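PDB 6O2K: centromeric protein-C, isoform A from Drosophila melanogaster, which probably serves as an adaptor between centromeric chromatin and the kinetochore, this chain being its dimeric C-terminal cupin domain. Local coordinates for residues Q16-G20 with G65-F69; A24-A28 with S39-L43; R75-K81 with R121-I127; Q90-F94 with I131-L137. All blocks are in the same frame, centred on the assembly; numbering follows the deposited sequence.

In the fold
Interactions 1 and 4 lie near the centre of the chain, about 9 Å apart between centres, and share a sheet, because strands 64-69 and 135-141 are neighbours in it. Interaction 1 brings helix 6-19 onto that sheet through an arginine and backbone carbonyls; interaction 4 works through a beta bulge and aromatic packing where the chain passes between the two sheets. Interaction 3, on the far side of the chain's centre from interaction 2, is a more exposed strand pairing rich in polar side chains, joined to the core through Ile-127. Interaction 2, as small as interaction 1, ties two loops beside Trp-17. Interactions 1, 2 and 4 touch the second subunit; interaction 3 does not.

Interaction 1. Residues Q16-G20 with G65-F69; sequences QWLRG and GYMRF
Arg-68 reaches from its strand to the last turn of the helix and binds two main-chain carbonyls there. Its NE donates to Leu-18 O at 2.8 Å in a nearly straight bond (162°), the donor standing above the carbonyl plane, while NH1 meets Trp-17 O at 3.0 Å, almost in line with that C=O but bent at the hydrogen (137°). Both oxygens lie close to the guanidinium plane, and a weak third bond runs from NH1 to Leu-18 O. A bend at chi3 (-81°) turns the flat group so that this edge faces the helix. Carbonyls of a last turn lack some of the amide partners found within a helix, and arginine's several N-H groups can supplement them. Trp-17 O thus takes two donors, the other being Gly-20 N, part of a Schellman motif in which Gly-20 has positive phi; its CA lies over one guanidinium face, 3.4 Å from Arg-68 NH1, where a side chain would be crowded.

The apolar part is a CH-pi contact: Leu-18 CD2 covers one face of the Tyr-66 ring, 4.0 Å from its centroid, while CD1 approaches Tyr-66 CE1.

Strand 64-69 lies between strands 51-55 and 135-141. Arg-68 is anchored further by a salt bridge from NH2 to Asp-52, the Tyr-66 hydroxyl bonds to that of Tyr-56, and Leu-88 of the second subunit packs on Tyr-66.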
loop_
_atom_site.group_PDB
_atom_site.type_symbol
_atom_site.label_atom_id
_atom_site.label_comp_id
_atom_site.label_asym_id
_atom_site.label_seq_id
_atom_site.Cartn_x
_atom_site.Cartn_y
_atom_site.Cartn_z
ATOM N N GLN B 16 -12.611 -6.754 -2.478
ATOM C CA GLN B 16 -13.874 -6.684 -3.208
ATOM C C GLN B 16 -14.448 -5.275 -3.172
ATOM O O GLN B 16 -15.003 -4.793 -4.169
ATOM C CB GLN B 16 -14.865 -7.691 -2.624
ATOM C CG GLN B 16 -14.500 -9.125 -2.944
ATOM C CD GLN B 16 -15.646 -9.886 -3.563
ATOM O OE1 GLN B 16 -16.720 -10.002 -2.971
ATOM N NE2 GLN B 16 -15.432 -10.399 -4.771
ATOM N N TRP B 17 -14.304 -4.588 -2.036
ATOM C CA TRP B 17 -14.768 -3.207 -1.958
ATOM C C TRP B 17 -13.937 -2.284 -2.850
ATOM O O TRP B 17 -14.491 -1.410 -3.535
ATOM C CB TRP B 17 -14.744 -2.728 -0.509
ATOM C CG TRP B 17 -15.436 -1.429 -0.335
ATOM C CD1 TRP B 17 -16.783 -1.213 -0.264
ATOM C CD2 TRP B 17 -14.818 -0.149 -0.239
ATOM N NE1 TRP B 17 -17.037 0.127 -0.114
ATOM C CE2 TRP B 17 -15.847 0.802 -0.101
ATOM C CE3 TRP B 17 -13.496 0.285 -0.259
ATOM C CZ2 TRP B 17 -15.591 2.159 0.024
ATOM C CZ3 TRP B 17 -13.243 1.630 -0.136
ATOM C CH2 TRP B 17 -14.286 2.553 0.002
ATOM N N LEU B 18 -12.612 -2.452 -2.853
ATOM C CA LEU B 18 -11.778 -1.639 -3.735
ATOM C C LEU B 18 -12.137 -1.884 -5.193
ATOM O O LEU B 18 -12.176 -0.945 -5.998
ATOM C CB LEU B 18 -10.287 -1.918 -3.494
ATOM C CG LEU B 18 -9.748 -1.486 -2.132
ATOM C CD1 LEU B 18 -8.331 -2.009 -1.865
ATOM C CD2 LEU B 18 -9.817 0.022 -1.998
ATOM N N ARG B 19 -12.416 -3.140 -5.551
ATOM C CA ARG B 19 -12.775 -3.472 -6.924
ATOM C C ARG B 19 -14.167 -2.991 -7.304
ATOM O O ARG B 19 -14.515 -3.032 -8.491
ATOM C CB ARG B 19 -12.694 -4.988 -7.144
ATOM C CG ARG B 19 -11.269 -5.558 -7.172
ATOM C CD ARG B 19 -11.297 -7.070 -6.978
ATOM N NE ARG B 19 -11.683 -7.776 -8.202
ATOM C CZ ARG B 19 -11.912 -9.084 -8.273
ATOM N NH1 ARG B 19 -11.798 -9.848 -7.189
ATOM N NH2 ARG B 19 -12.246 -9.635 -9.430
ATOM N N GLY B 20 -14.973 -2.555 -6.340
ATOM C CA GLY B 20 -16.340 -2.178 -6.646
ATOM C C GLY B 20 -17.287 -3.338 -6.847
ATOM O O GLY B 20 -18.440 -3.113 -7.228
ATOM N N GLY B 65 -3.693 6.895 -1.664
ATOM C CA GLY B 65 -5.045 6.562 -2.076
ATOM C C GLY B 65 -5.065 5.459 -3.113
ATOM O O GLY B 65 -4.055 4.806 -3.373
ATOM N N TYR B 66 -6.235 5.266 -3.720
ATOM C CA TYR B 66 -6.455 4.217 -4.705
ATOM C C TYR B 66 -7.093 4.801 -5.952
ATOM O O TYR B 66 -7.952 5.691 -5.867
ATOM C CB TYR B 66 -7.364 3.094 -4.161
ATOM C CG TYR B 66 -6.797 2.422 -2.932
ATOM C CD1 TYR B 66 -5.853 1.417 -3.041
ATOM C CD2 TYR B 66 -7.208 2.812 -1.657
ATOM C CE1 TYR B 66 -5.313 0.808 -1.897
ATOM C CE2 TYR B 66 -6.697 2.215 -0.525
ATOM C CZ TYR B 66 -5.745 1.218 -0.648
ATOM O OH TYR B 66 -5.236 0.647 0.499
ATOM N N MET B 67 -6.674 4.277 -7.103
ATOM C CA MET B 67 -7.335 4.489 -8.382
ATOM C C MET B 67 -7.967 3.178 -8.824
ATOM O O MET B 67 -7.281 2.151 -8.888
ATOM C CB MET B 67 -6.342 4.963 -9.442
ATOM C CG MET B 67 -5.568 6.196 -9.078
ATOM S SD MET B 67 -4.586 6.697 -10.514
ATOM C CE MET B 67 -3.369 7.781 -9.755
ATOM N N ARG B 68 -9.262 3.228 -9.133
ATOM C CA ARG B 68 -10.050 2.101 -9.608
ATOM C C ARG B 68 -10.352 2.337 -11.081
ATOM O O ARG B 68 -10.960 3.366 -11.444
ATOM C CB ARG B 68 -11.351 1.954 -8.807
ATOM C CG ARG B 68 -12.249 0.825 -9.283
ATOM C CD ARG B 68 -13.702 1.060 -8.869
ATOM N NE ARG B 68 -13.944 0.667 -7.485
ATOM C CZ ARG B 68 -14.886 1.193 -6.711
ATOM N NH1 ARG B 68 -15.032 0.760 -5.472
ATOM N NH2 ARG B 68 -15.680 2.153 -7.170
ATOM N N PHE B 69 -9.911 1.395 -11.916
ATOM C CA PHE B 69 -10.024 1.474 -13.364
ATOM C C PHE B 69 -11.029 0.448 -13.851
ATOM O O PHE B 69 -10.942 -0.739 -13.509
ATOM C CB PHE B 69 -8.694 1.194 -14.068
ATOM C CG PHE B 69 -7.712 2.331 -14.034
ATOM C CD1 PHE B 69 -7.119 2.711 -12.844
ATOM C CD2 PHE B 69 -7.350 2.988 -15.207
ATOM C CE1 PHE B 69 -6.175 3.734 -12.812
ATOM C CE2 PHE B 69 -6.411 4.020 -15.191
ATOM C CZ PHE B 69 -5.835 4.399 -13.982
#

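Interaction 2. Residues A24-A28 with S39-L43; sequences APPSA and SANEL
Asn-41 holds the loop 24-28 through a single polar bond: its ND2 donates to Pro-26 O at 2.9 Å, close to linear at 170°. The acceptor lies practically in the plane of the asparagine amide, and the donor approaches nearly end-on to the carbonyl. With CG anti to the backbone N (chi1 174°), the amide extends from the 3-10 turn 40-42 across to the other loop. Asparagine fits here because its short side chain supplies an N-H donor to a carbonyl in a segment without regular strand pairing.

Van der Waals contacts surround that bond. Pro-26 lays its ring against Ala-40, with Pro-26 CG 3.8 Å from Ala-40 CB and 3.7 Å from Ala-40 O. Pro-26 CA and Asn-41 CA are 4.8 Å apart, a close approach that the small alanine methyl probably allows. Ala-28 CB touches the asparagine amide at Asn-41 CG, 3.6 Å away, and Pro-25 CB makes a looser contact with ND2 of the same residue.

Beyond the two loops, Pro-26 packs on Leu-14 and Trp-17 of helix 6-19. The second subunit takes part as well: its Asp-115 accepts from Ala-40 N and its Arg-112 donates to Ala-28 O, so this junction also lies at the dimer interface.

Chemically, two loops without regular strand pairing are joined by one directional amide bond, which probably sets their alignment, and by compact apolar residues, consistent with their close spacing. The stiff proline rings probably limit how far the backbone 24-28 can flex around that point.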
loop_
_atom_site.group_PDB
_atom_site.type_symbol
_atom_site.label_atom_id
_atom_site.label_comp_id
_atom_site.label_asym_id
_atom_site.label_seq_id
_atom_site.Cartn_x
_atom_site.Cartn_y
_atom_site.Cartn_z
ATOM N N ALA B 24 -20.303 -4.420 0.891
ATOM C CA ALA B 24 -19.947 -4.335 2.299
ATOM C C ALA B 24 -18.641 -3.564 2.424
ATOM O O ALA B 24 -17.650 -3.951 1.797
ATOM C CB ALA B 24 -19.795 -5.718 2.912
ATOM N N PRO B 25 -18.599 -2.476 3.187
ATOM C CA PRO B 25 -17.348 -1.732 3.351
ATOM C C PRO B 25 -16.389 -2.481 4.257
ATOM O O PRO B 25 -16.809 -3.355 5.036
ATOM C CB PRO B 25 -17.807 -0.415 3.995
ATOM C CG PRO B 25 -19.025 -0.795 4.759
ATOM C CD PRO B 25 -19.714 -1.849 3.919
ATOM N N PRO B 26 -15.096 -2.167 4.192
ATOM C CA PRO B 26 -14.154 -2.742 5.157
ATOM C C PRO B 26 -14.625 -2.469 6.580
ATOM O O PRO B 26 -15.349 -1.507 6.845
ATOM C CB PRO B 26 -12.832 -2.017 4.853
ATOM C CG PRO B 26 -13.017 -1.383 3.515
ATOM C CD PRO B 26 -14.481 -1.114 3.366
ATOM N N SER B 27 -14.230 -3.342 7.494
ATOM C CA SER B 27 -14.698 -3.236 8.868
ATOM C C SER B 27 -14.142 -1.987 9.549
ATOM O O SER B 27 -13.017 -1.557 9.291
ATOM C CB SER B 27 -14.289 -4.480 9.653
ATOM O OG SER B 27 -12.949 -4.851 9.372
ATOM N N ALA B 28 -14.945 -1.394 10.425
ATOM C CA ALA B 28 -14.490 -0.223 11.155
ATOM C C ALA B 28 -13.814 -0.639 12.465
ATOM O O ALA B 28 -13.747 -1.820 12.817
ATOM C CB ALA B 28 -15.658 0.733 11.401
ATOM N N SER B 39 -8.876 4.891 8.582
ATOM C CA SER B 39 -9.367 3.533 8.395
ATOM C C SER B 39 -9.852 3.331 6.965
ATOM O O SER B 39 -10.319 4.258 6.315
ATOM C CB SER B 39 -10.504 3.235 9.373
ATOM O OG SER B 39 -11.663 3.982 9.035
ATOM N N ALA B 40 -9.736 2.090 6.476
ATOM C CA ALA B 40 -10.272 1.795 5.149
ATOM C C ALA B 40 -11.787 1.957 5.120
ATOM O O ALA B 40 -12.366 2.261 4.066
ATOM C CB ALA B 40 -9.887 0.378 4.716
ATOM N N ASN B 41 -12.442 1.768 6.269
ATOM C CA ASN B 41 -13.888 1.943 6.361
ATOM C C ASN B 41 -14.314 3.357 5.960
ATOM O O ASN B 41 -15.431 3.559 5.462
ATOM C CB ASN B 41 -14.325 1.611 7.790
ATOM C CG ASN B 41 -15.778 1.898 8.043
ATOM O OD1 ASN B 41 -16.153 3.018 8.413
ATOM N ND2 ASN B 41 -16.616 0.885 7.850
ATOM N N GLU B 42 -13.443 4.339 6.161
ATOM C CA GLU B 42 -13.752 5.734 5.863
ATOM C C GLU B 42 -13.616 6.075 4.381
ATOM O O GLU B 42 -14.112 7.125 3.959
ATOM C CB GLU B 42 -12.836 6.644 6.698
ATOM C CG GLU B 42 -13.260 8.109 6.787
ATOM C CD GLU B 42 -12.200 8.997 7.437
ATOM O OE1 GLU B 42 -11.131 8.481 7.824
ATOM O OE2 GLU B 42 -12.434 10.218 7.563
ATOM N N LEU B 43 -12.969 5.224 3.586
ATOM C CA LEU B 43 -12.734 5.533 2.180
ATOM C C LEU B 43 -14.051 5.648 1.431
ATOM O O LEU B 43 -14.984 4.885 1.680
ATOM C CB LEU B 43 -11.891 4.438 1.530
ATOM C CG LEU B 43 -10.460 4.252 2.024
ATOM C CD1 LEU B 43 -9.905 2.963 1.468
ATOM C CD2 LEU B 43 -9.618 5.439 1.589
#

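Interaction 3. Residues R75-K81 with R121-I127; sequences RSMKQAK and RGTRYSI
Tyr-125 has its CG between the backbone N and the carbonyl carbon (chi1 68°), and Arg-75 runs out fully extended from CG to NE with chi1 at -176°; together these bring the phenol oxygen to the arginine's tip. Arg-75 NH1 donates to Tyr-125 OH at 3.0 Å, with the oxygen near the guanidinium plane, and the two flat groups are turned 37° apart. NE of the same arginine bonds to Tyr-53 OH, so two tyrosines fix its head. A water joins Ser-76 O and Tyr-125 O and accepts weakly from Arg-75 NH1. A leucine in place of Tyr-125 would leave Arg-75 NH1 without its hydroxyl partner, and its guanidinium would probably become freer to turn.

Beneath these side chains the backbones pair antiparallel. Lys-78 and Tyr-125 form a hydrogen-bonded pair, with Tyr-125 N to Lys-78 O at 2.8 Å. Arg-75 also pairs with Ile-127, its N bonding firmly to Ile-127 O but the return bond weak; the register shifts by one between the pairs, a beta bulge. Toward the end of strand 74-79, Gln-79 NE2 reaches Gly-122 O at 2.7 Å, its amide suited to a main-chain acceptor. Its CD lies over the centre of the Arg-124 guanidinium, while Met-77 SD packs 3.7 Å from Arg-124 CD, a flexible thioether against an aliphatic stem. Ala-80 centres an inverse gamma turn and gives its O to Gly-122 N; the positive phi of Gly-122 favours glycine.

Edge strand 74-79 thus pairs with 124-129, the next strand into the four-stranded antiparallel sheet of the cupin beta-barrel, with Ile-127 directed at Phe-69 and Phe-94 in the interior.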
loop_
_atom_site.group_PDB
_atom_site.type_symbol
_atom_site.label_atom_id
_atom_site.label_comp_id
_atom_site.label_asym_id
_atom_site.label_seq_id
_atom_site.Cartn_x
_atom_site.Cartn_y
_atom_site.Cartn_z
ATOM N N ARG B 75 -6.370 6.341 -18.125
ATOM C CA ARG B 75 -6.192 7.644 -17.498
ATOM C C ARG B 75 -5.274 8.463 -18.387
ATOM O O ARG B 75 -4.148 8.041 -18.669
ATOM C CB ARG B 75 -5.590 7.521 -16.097
ATOM C CG ARG B 75 -5.471 8.858 -15.345
ATOM C CD ARG B 75 -4.900 8.610 -13.956
ATOM N NE ARG B 75 -4.881 9.790 -13.081
ATOM C CZ ARG B 75 -3.774 10.440 -12.721
ATOM N NH1 ARG B 75 -2.598 10.061 -13.187
ATOM N NH2 ARG B 75 -3.840 11.472 -11.893
ATOM N N SER B 76 -5.746 9.630 -18.821
ATOM C CA SER B 76 -4.973 10.392 -19.787
ATOM C C SER B 76 -3.681 10.914 -19.161
ATOM O O SER B 76 -3.523 10.975 -17.938
ATOM C CB SER B 76 -5.808 11.543 -20.361
ATOM O OG SER B 76 -6.173 12.476 -19.358
ATOM N N MET B 77 -2.745 11.270 -20.042
ATOM C CA MET B 77 -1.440 11.813 -19.668
ATOM C C MET B 77 -1.548 12.950 -18.659
ATOM O O MET B 77 -2.309 13.903 -18.853
ATOM C CB MET B 77 -0.735 12.313 -20.936
ATOM C CG MET B 77 0.714 12.752 -20.754
ATOM S SD MET B 77 0.838 14.540 -20.462
ATOM C CE MET B 77 0.729 15.192 -22.134
ATOM N N LYS B 78 -0.761 12.850 -17.587
ATOM C CA LYS B 78 -0.589 13.906 -16.596
ATOM C C LYS B 78 0.899 14.149 -16.378
ATOM O O LYS B 78 1.716 13.234 -16.535
ATOM C CB LYS B 78 -1.211 13.539 -15.237
ATOM C CG LYS B 78 -2.625 12.988 -15.296
ATOM C CD LYS B 78 -3.634 14.080 -15.620
ATOM C CE LYS B 78 -5.059 13.522 -15.550
ATOM N NZ LYS B 78 -6.071 14.551 -15.881
ATOM N N GLN B 79 1.250 15.375 -15.983
ATOM C CA GLN B 79 2.603 15.673 -15.519
ATOM C C GLN B 79 2.626 15.683 -13.994
ATOM O O GLN B 79 1.776 16.318 -13.360
ATOM C CB GLN B 79 3.115 17.012 -16.053
ATOM C CG GLN B 79 4.562 17.284 -15.665
ATOM C CD GLN B 79 5.214 18.368 -16.524
ATOM O OE1 GLN B 79 4.576 19.364 -16.865
ATOM N NE2 GLN B 79 6.490 18.176 -16.872
ATOM N N ALA B 80 3.594 14.971 -13.409
ATOM C CA ALA B 80 3.811 14.995 -11.957
ATOM C C ALA B 80 4.440 16.345 -11.621
ATOM O O ALA B 80 5.635 16.466 -11.349
ATOM C CB ALA B 80 4.688 13.827 -11.501
ATOM N N LYS B 81 3.594 17.380 -11.629
ATOM C CA LYS B 81 4.074 18.759 -11.635
ATOM C C LYS B 81 4.715 19.152 -10.305
ATOM O O LYS B 81 5.728 19.862 -10.286
ATOM C CB LYS B 81 2.903 19.681 -11.976
ATOM C CG LYS B 81 3.237 21.134 -12.211
ATOM C CD LYS B 81 1.962 21.913 -12.593
ATOM C CE LYS B 81 2.051 23.375 -12.174
ATOM N NZ LYS B 81 0.797 24.146 -12.429
ATOM N N ARG B 121 9.374 13.770 -10.211
ATOM C CA ARG B 121 8.807 15.085 -10.443
ATOM C C ARG B 121 9.087 15.531 -11.874
ATOM O O ARG B 121 10.204 15.376 -12.379
ATOM C CB ARG B 121 9.383 16.081 -9.437
ATOM C CG ARG B 121 8.743 17.459 -9.516
ATOM C CD ARG B 121 9.098 18.293 -8.312
ATOM N NE ARG B 121 8.319 19.519 -8.279
ATOM C CZ ARG B 121 8.375 20.416 -7.302
ATOM N NH1 ARG B 121 9.187 20.227 -6.272
ATOM N NH2 ARG B 121 7.620 21.508 -7.361
ATOM N N GLY B 122 8.049 16.032 -12.543
ATOM C CA GLY B 122 8.146 16.511 -13.906
ATOM C C GLY B 122 7.887 15.468 -14.974
ATOM O O GLY B 122 7.724 15.837 -16.143
ATOM N N THR B 123 7.848 14.184 -14.618
ATOM C CA THR B 123 7.587 13.133 -15.598
ATOM C C THR B 123 6.141 13.198 -16.075
ATOM O O THR B 123 5.222 13.461 -15.296
ATOM C CB THR B 123 7.910 11.766 -14.989
ATOM O OG1 THR B 123 9.331 11.624 -14.893
ATOM C CG2 THR B 123 7.336 10.601 -15.820
ATOM N N ARG B 124 5.942 12.994 -17.372
ATOM C CA ARG B 124 4.604 12.874 -17.941
ATOM C C ARG B 124 4.261 11.394 -18.028
ATOM O O ARG B 124 5.045 10.606 -18.565
ATOM C CB ARG B 124 4.530 13.527 -19.321
ATOM C CG ARG B 124 4.636 15.042 -19.264
ATOM C CD ARG B 124 4.394 15.700 -20.620
ATOM N NE ARG B 124 4.745 17.116 -20.563
ATOM C CZ ARG B 124 3.956 18.068 -20.072
ATOM N NH1 ARG B 124 4.376 19.328 -20.054
ATOM N NH2 ARG B 124 2.750 17.770 -19.608
ATOM N N TYR B 125 3.097 11.014 -17.508
ATOM C CA TYR B 125 2.775 9.598 -17.414
ATOM C C TYR B 125 1.300 9.358 -17.706
ATOM O O TYR B 125 0.441 10.179 -17.360
ATOM C CB TYR B 125 3.154 9.049 -16.025
ATOM C CG TYR B 125 2.306 9.582 -14.896
ATOM C CD1 TYR B 125 2.466 10.883 -14.421
ATOM C CD2 TYR B 125 1.329 8.785 -14.307
ATOM C CE1 TYR B 125 1.660 11.369 -13.390
ATOM C CE2 TYR B 125 0.533 9.257 -13.285
ATOM C CZ TYR B 125 0.697 10.545 -12.833
ATOM O OH TYR B 125 -0.096 11.002 -11.804
ATOM N N SER B 126 1.021 8.232 -18.362
ATOM C CA SER B 126 -0.346 7.776 -18.591
ATOM C C SER B 126 -0.484 6.319 -18.160
ATOM O O SER B 126 0.499 5.571 -18.104
ATOM C CB SER B 126 -0.751 7.935 -20.058
ATOM O OG SER B 126 -0.079 6.977 -20.849
ATOM N N ILE B 127 -1.728 5.921 -17.868
ATOM C CA ILE B 127 -2.046 4.612 -17.290
ATOM C C ILE B 127 -3.250 4.018 -18.014
ATOM O O ILE B 127 -4.268 4.698 -18.194
ATOM C CB ILE B 127 -2.355 4.719 -15.787
ATOM C CG1 ILE B 127 -1.264 5.495 -15.043
ATOM C CG2 ILE B 127 -2.584 3.320 -15.155
ATOM C CD1 ILE B 127 -1.671 5.862 -13.614
HETATM O O HOH W 1 -2.090 9.495 -15.969
#

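Interaction 4. Residues Q90-F94 with I131-L137; sequences QFGEF and IDKVSVL
Val-136 O receives two amides, Gln-90 N at 2.9 Å and Phe-91 N at 3.0 Å, while Val-136 N returns a bond to Phe-91 O. Two residues facing one is a classic beta bulge, placed where the chain turns a corner.

Around it the aromatic rings pack differently. With CG beside its backbone N (chi1 -73°), Phe-94 swings its ring across to strand 135-141. Leu-137 CD2 sits over the centre of the Phe-94 face, 4.0 Å from the centroid in a CH-pi contact, and Ser-135 CB comes within 3.4 Å of Phe-94 CZ. The Phe-91 ring instead offers its edge, Lys-133 CE lying 3.8 Å from Phe-91 CE1. An alanine at Phe-94 would probably open a gap beside Leu-137 and Ser-135, leaving the leucine methyl without its aromatic face.

Gly-92, at positive phi, leaves room for Ser-135 OG, which a side chain there would strike; that hydroxyl takes a weak bond from Glu-93 N and is positioned by Asn-129. In the outer shell Phe-69 meets Phe-94 edge-to-face, and Lys-133 forms a salt bridge to Asp-5 of the second subunit.

Such a bulged corner, passing the chain from one sheet to the other over an apolar interior, fits the two-sheet antiparallel barrel of a cupin domain.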
loop_
_atom_site.group_PDB
_atom_site.type_symbol
_atom_site.label_atom_id
_atom_site.label_comp_id
_atom_site.label_asym_id
_atom_site.label_seq_id
_atom_site.Cartn_x
_atom_site.Cartn_y
_atom_site.Cartn_z
ATOM N N GLN B 90 -2.509 -3.019 -6.748
ATOM C CA GLN B 90 -3.248 -3.754 -5.726
ATOM C C GLN B 90 -4.027 -4.915 -6.300
ATOM O O GLN B 90 -4.217 -5.935 -5.611
ATOM C CB GLN B 90 -4.225 -2.824 -5.005
ATOM C CG GLN B 90 -3.545 -1.676 -4.306
ATOM C CD GLN B 90 -2.757 -2.169 -3.119
ATOM O OE1 GLN B 90 -3.321 -2.727 -2.183
ATOM N NE2 GLN B 90 -1.442 -1.977 -3.159
ATOM N N PHE B 91 -4.507 -4.779 -7.534
ATOM C CA PHE B 91 -5.214 -5.885 -8.169
ATOM C C PHE B 91 -5.190 -5.651 -9.669
ATOM O O PHE B 91 -5.359 -4.517 -10.123
ATOM C CB PHE B 91 -6.667 -6.000 -7.674
ATOM C CG PHE B 91 -7.398 -7.209 -8.206
ATOM C CD1 PHE B 91 -8.117 -7.136 -9.388
ATOM C CD2 PHE B 91 -7.350 -8.420 -7.531
ATOM C CE1 PHE B 91 -8.774 -8.248 -9.887
ATOM C CE2 PHE B 91 -8.020 -9.540 -8.016
ATOM C CZ PHE B 91 -8.729 -9.461 -9.192
ATOM N N GLY B 92 -4.976 -6.713 -10.429
ATOM C CA GLY B 92 -5.053 -6.581 -11.872
ATOM C C GLY B 92 -3.729 -6.315 -12.553
ATOM O O GLY B 92 -2.677 -6.738 -12.068
ATOM N N GLU B 93 -3.776 -5.611 -13.681
ATOM C CA GLU B 93 -2.607 -5.387 -14.526
ATOM C C GLU B 93 -2.731 -4.014 -15.174
ATOM O O GLU B 93 -3.836 -3.614 -15.574
ATOM C CB GLU B 93 -2.503 -6.481 -15.603
ATOM C CG GLU B 93 -1.178 -6.553 -16.366
ATOM C CD GLU B 93 -1.184 -7.652 -17.428
ATOM O OE1 GLU B 93 -2.015 -8.584 -17.316
ATOM O OE2 GLU B 93 -0.381 -7.583 -18.383
ATOM N N PHE B 94 -1.608 -3.311 -15.296
ATOM C CA PHE B 94 -1.613 -1.965 -15.847
ATOM C C PHE B 94 -0.475 -1.798 -16.842
ATOM O O PHE B 94 0.599 -2.379 -16.688
ATOM C CB PHE B 94 -1.466 -0.899 -14.743
ATOM C CG PHE B 94 -2.698 -0.715 -13.900
ATOM C CD1 PHE B 94 -3.730 0.111 -14.329
ATOM C CD2 PHE B 94 -2.825 -1.360 -12.672
ATOM C CE1 PHE B 94 -4.859 0.291 -13.547
ATOM C CE2 PHE B 94 -3.959 -1.186 -11.887
ATOM C CZ PHE B 94 -4.980 -0.363 -12.328
ATOM N N ILE B 131 -6.440 -5.221 -18.702
ATOM C CA ILE B 131 -7.280 -6.414 -18.749
ATOM C C ILE B 131 -8.762 -6.048 -18.745
ATOM O O ILE B 131 -9.156 -4.919 -18.446
ATOM C CB ILE B 131 -6.979 -7.373 -17.586
ATOM C CG1 ILE B 131 -7.070 -6.626 -16.257
ATOM C CG2 ILE B 131 -5.617 -8.003 -17.768
ATOM C CD1 ILE B 131 -6.978 -7.519 -15.052
ATOM N N ASP B 132 -9.591 -7.058 -19.044
ATOM C CA ASP B 132 -11.037 -6.910 -19.167
ATOM C C ASP B 132 -11.752 -7.065 -17.822
ATOM O O ASP B 132 -12.896 -7.543 -17.762
ATOM C CB ASP B 132 -11.555 -7.915 -20.201
ATOM C CG ASP B 132 -13.030 -7.727 -20.541
ATOM O OD1 ASP B 132 -13.625 -8.668 -21.105
ATOM O OD2 ASP B 132 -13.589 -6.645 -20.254
ATOM N N LYS B 133 -11.089 -6.682 -16.736
ATOM C CA LYS B 133 -11.675 -6.643 -15.405
ATOM C C LYS B 133 -11.260 -5.341 -14.734
ATOM O O LYS B 133 -10.303 -4.682 -15.149
ATOM C CB LYS B 133 -11.219 -7.823 -14.542
ATOM C CG LYS B 133 -11.429 -9.196 -15.147
ATOM C CD LYS B 133 -10.552 -10.239 -14.454
ATOM C CE LYS B 133 -10.283 -9.866 -13.002
ATOM N NZ LYS B 133 -11.299 -10.442 -12.081
ATOM N N VAL B 134 -11.976 -4.981 -13.669
ATOM C CA VAL B 134 -11.585 -3.812 -12.899
ATOM C C VAL B 134 -10.217 -4.065 -12.281
ATOM O O VAL B 134 -9.985 -5.111 -11.662
ATOM C CB VAL B 134 -12.631 -3.501 -11.821
ATOM C CG1 VAL B 134 -12.093 -2.456 -10.858
ATOM C CG2 VAL B 134 -13.915 -3.021 -12.455
ATOM N N SER B 135 -9.299 -3.120 -12.467
ATOM C CA SER B 135 -7.994 -3.183 -11.814
ATOM C C SER B 135 -7.858 -2.008 -10.860
ATOM O O SER B 135 -8.532 -0.982 -11.007
ATOM C CB SER B 135 -6.826 -3.171 -12.815
ATOM O OG SER B 135 -6.885 -4.270 -13.702
ATOM N N VAL B 136 -6.973 -2.161 -9.877
ATOM C CA VAL B 136 -6.839 -1.196 -8.793
ATOM C C VAL B 136 -5.362 -0.954 -8.530
ATOM O O VAL B 136 -4.593 -1.910 -8.384
ATOM C CB VAL B 136 -7.517 -1.697 -7.505
ATOM C CG1 VAL B 136 -7.340 -0.691 -6.385
ATOM C CG2 VAL B 136 -8.991 -1.985 -7.751
ATOM N N LEU B 137 -4.968 0.317 -8.442
ATOM C CA LEU B 137 -3.606 0.628 -8.020
ATOM C C LEU B 137 -3.620 1.598 -6.853
ATOM O O LEU B 137 -4.553 2.384 -6.679
ATOM C CB LEU B 137 -2.735 1.189 -9.160
ATOM C CG LEU B 137 -3.010 2.535 -9.832
ATOM C CD1 LEU B 137 -2.564 3.700 -8.970
ATOM C CD2 LEU B 137 -2.291 2.574 -11.170
#